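Local atomic coordinates of shikimate dehydrogenase (NADP(+)) (Thermus thermophilus, PDB entry 2D5C), a protein that catalyses the reversible NADPH-linked reduction of 3-dehydroshikimate to shikimate, the fourth step of the chorismate pathway leading to aromatic amino acids. Residues 5-10 / 57-62. Sequence-based numbering, arbitrary orientation.
Sequences AVLGHP and VNLTLP. With SKM ((3R,4S,5R)-3,4,5-trihydroxycyclohex-1-ene-1-carboxylic acid), chain E.
Two neighbouring parallel strands, 5-8 and 57-59, run off their C-terminal ends into loops that stay paired: H9 N donates to L61 O (2.7 Å), and each of these two residues is followed by a cis-proline, P62 setting its CD beside H9. Further back, N58 N to A5 O, L7 N to N58 O and T60 N to L7 O make the regular parallel ladder. G8 suits its place because a beta-carbon there would collide with T60 CG2, which lies 3.5 Å from G8 CA. On one face L7 CD1 rests against L59 CD2 (3.9 Å) and V57 CG2, and V50 of helix 43-53 covers L7 and V57. The other face receives shikimate. V6 CG2 packs 3.6 Å from SKM O2 of the carboxylate. N58, its amide held by Y33 and the carbonyl of N85, brings CB to 3.2 Å from hydroxyl O7. T60 has two roles: with OG1 anti to the backbone N (chi1 -156°), that hydroxyl hydrogen-bonds SKM O11 (3.2 Å) while the methyl backs onto G8. A valine here would probably leave O11 without this hydroxyl partner. Apolar packing thus steadies one face, and just past the strand end the T60 hydroxyl helps hold shikimate together with S14, S16, K64, N85, D100 and Q235.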
loop_
_atom_site.group_PDB
_atom_site.type_symbol
_atom_site.label_atom_id
_atom_site.label_comp_id
_atom_site.label_asym_id
_atom_site.label_seq_id
_atom_site.Cartn_x
_atom_site.Cartn_y
_atom_site.Cartn_z
ATOM N N ALA A 5 -3.954 13.552 -3.634
ATOM C CA ALA A 5 -3.568 14.953 -3.532
ATOM C C ALA A 5 -2.065 15.127 -3.656
ATOM O O ALA A 5 -1.305 14.180 -3.458
ATOM C CB ALA A 5 -4.046 15.536 -2.195
ATOM N N VAL A 6 -1.647 16.335 -4.024
ATOM C CA VAL A 6 -0.229 16.667 -4.098
ATOM C C VAL A 6 -0.073 17.702 -2.987
ATOM O O VAL A 6 -0.794 18.704 -2.955
ATOM C CB VAL A 6 0.194 17.283 -5.465
ATOM C CG1 VAL A 6 -0.601 18.561 -5.757
ATOM C CG2 VAL A 6 1.692 17.591 -5.447
ATOM N N LEU A 7 0.833 17.435 -2.054
ATOM C CA LEU A 7 1.074 18.331 -0.930
ATOM C C LEU A 7 2.389 19.074 -1.131
ATOM O O LEU A 7 3.389 18.483 -1.543
ATOM C CB LEU A 7 1.140 17.537 0.377
ATOM C CG LEU A 7 -0.022 16.591 0.693
ATOM C CD1 LEU A 7 0.268 15.848 1.989
ATOM C CD2 LEU A 7 -1.323 17.375 0.797
ATOM N N GLY A 8 2.388 20.369 -0.836
ATOM C CA GLY A 8 3.600 21.145 -1.004
ATOM C C GLY A 8 3.353 22.638 -0.919
ATOM O O GLY A 8 2.307 23.091 -0.449
ATOM N N HIS A 9 4.333 23.400 -1.375
ATOM C CA HIS A 9 4.243 24.848 -1.348
ATOM C C HIS A 9 5.349 25.435 -2.209
ATOM O O HIS A 9 6.532 25.315 -1.882
ATOM C CB HIS A 9 4.385 25.357 0.084
ATOM C CG HIS A 9 4.268 26.842 0.199
ATOM N ND1 HIS A 9 3.086 27.511 -0.029
ATOM C CD2 HIS A 9 5.193 27.791 0.471
ATOM C CE1 HIS A 9 3.287 28.810 0.093
ATOM N NE2 HIS A 9 4.558 29.007 0.396
ATOM N N PRO A 10 4.983 26.078 -3.328
ATOM C CA PRO A 10 3.614 26.276 -3.815
ATOM C C PRO A 10 3.120 25.085 -4.641
ATOM O O PRO A 10 3.908 24.407 -5.300
ATOM C CB PRO A 10 3.746 27.536 -4.656
ATOM C CG PRO A 10 5.063 27.315 -5.317
ATOM C CD PRO A 10 5.944 26.798 -4.185
ATOM N N VAL A 57 -0.836 10.312 -1.594
ATOM C CA VAL A 57 -0.525 11.689 -1.939
ATOM C C VAL A 57 0.872 11.740 -2.491
ATOM O O VAL A 57 1.697 10.862 -2.212
ATOM C CB VAL A 57 -0.566 12.655 -0.716
ATOM C CG1 VAL A 57 -1.953 12.699 -0.112
ATOM C CG2 VAL A 57 0.481 12.233 0.329
ATOM N N ASN A 58 1.117 12.749 -3.319
ATOM C CA ASN A 58 2.445 12.994 -3.861
ATOM C C ASN A 58 2.960 14.123 -2.984
ATOM O O ASN A 58 2.167 14.897 -2.432
ATOM C CB ASN A 58 2.370 13.447 -5.323
ATOM C CG ASN A 58 2.260 12.285 -6.283
ATOM O OD1 ASN A 58 1.441 12.297 -7.209
ATOM N ND2 ASN A 58 3.100 11.268 -6.076
ATOM N N LEU A 59 4.278 14.190 -2.812
ATOM C CA LEU A 59 4.877 15.239 -2.001
ATOM C C LEU A 59 5.830 16.019 -2.877
ATOM O O LEU A 59 6.553 15.440 -3.687
ATOM C CB LEU A 59 5.666 14.654 -0.820
ATOM C CG LEU A 59 4.944 13.812 0.226
ATOM C CD1 LEU A 59 5.938 13.446 1.313
ATOM C CD2 LEU A 59 3.763 14.572 0.817
ATOM N N THR A 60 5.831 17.337 -2.709
ATOM C CA THR A 60 6.717 18.198 -3.481
ATOM C C THR A 60 7.375 19.157 -2.479
ATOM O O THR A 60 7.170 19.019 -1.270
ATOM C CB THR A 60 5.906 18.968 -4.571
ATOM O OG1 THR A 60 6.779 19.351 -5.641
ATOM C CG2 THR A 60 5.244 20.204 -3.987
ATOM N N LEU A 61 8.164 20.117 -2.958
ATOM C CA LEU A 61 8.824 21.067 -2.058
ATOM C C LEU A 61 7.851 21.721 -1.090
ATOM O O LEU A 61 6.710 22.024 -1.448
ATOM C CB LEU A 61 9.505 22.192 -2.833
ATOM C CG LEU A 61 10.734 21.926 -3.691
ATOM C CD1 LEU A 61 10.354 21.125 -4.923
ATOM C CD2 LEU A 61 11.330 23.268 -4.090
ATOM N N PRO A 62 8.289 21.941 0.159
ATOM C CA PRO A 62 9.619 21.599 0.680
ATOM C C PRO A 62 9.408 20.480 1.699
ATOM O O PRO A 62 9.935 20.527 2.812
ATOM C CB PRO A 62 10.037 22.891 1.354
ATOM C CG PRO A 62 8.754 23.274 2.047
ATOM C CD PRO A 62 7.658 22.966 1.012
HETATM O O12 SKM E . 7.844 14.090 -7.454
HETATM C C8 SKM E . 6.871 14.931 -8.093
HETATM C C6 SKM E . 5.593 15.005 -7.212
HETATM O O7 SKM E . 5.073 13.689 -7.036
HETATM C C5 SKM E . 4.510 15.899 -7.868
HETATM C C4 SKM E . 5.088 17.139 -8.552
HETATM C C1 SKM E . 4.133 18.179 -9.017
HETATM O O2 SKM E . 2.812 18.006 -8.820
HETATM O O3 SKM E . 4.534 19.191 -9.575
HETATM C C10 SKM E . 6.396 17.333 -8.750
HETATM C C9 SKM E . 7.466 16.354 -8.313
HETATM O O11 SKM E . 8.042 16.827 -7.085
#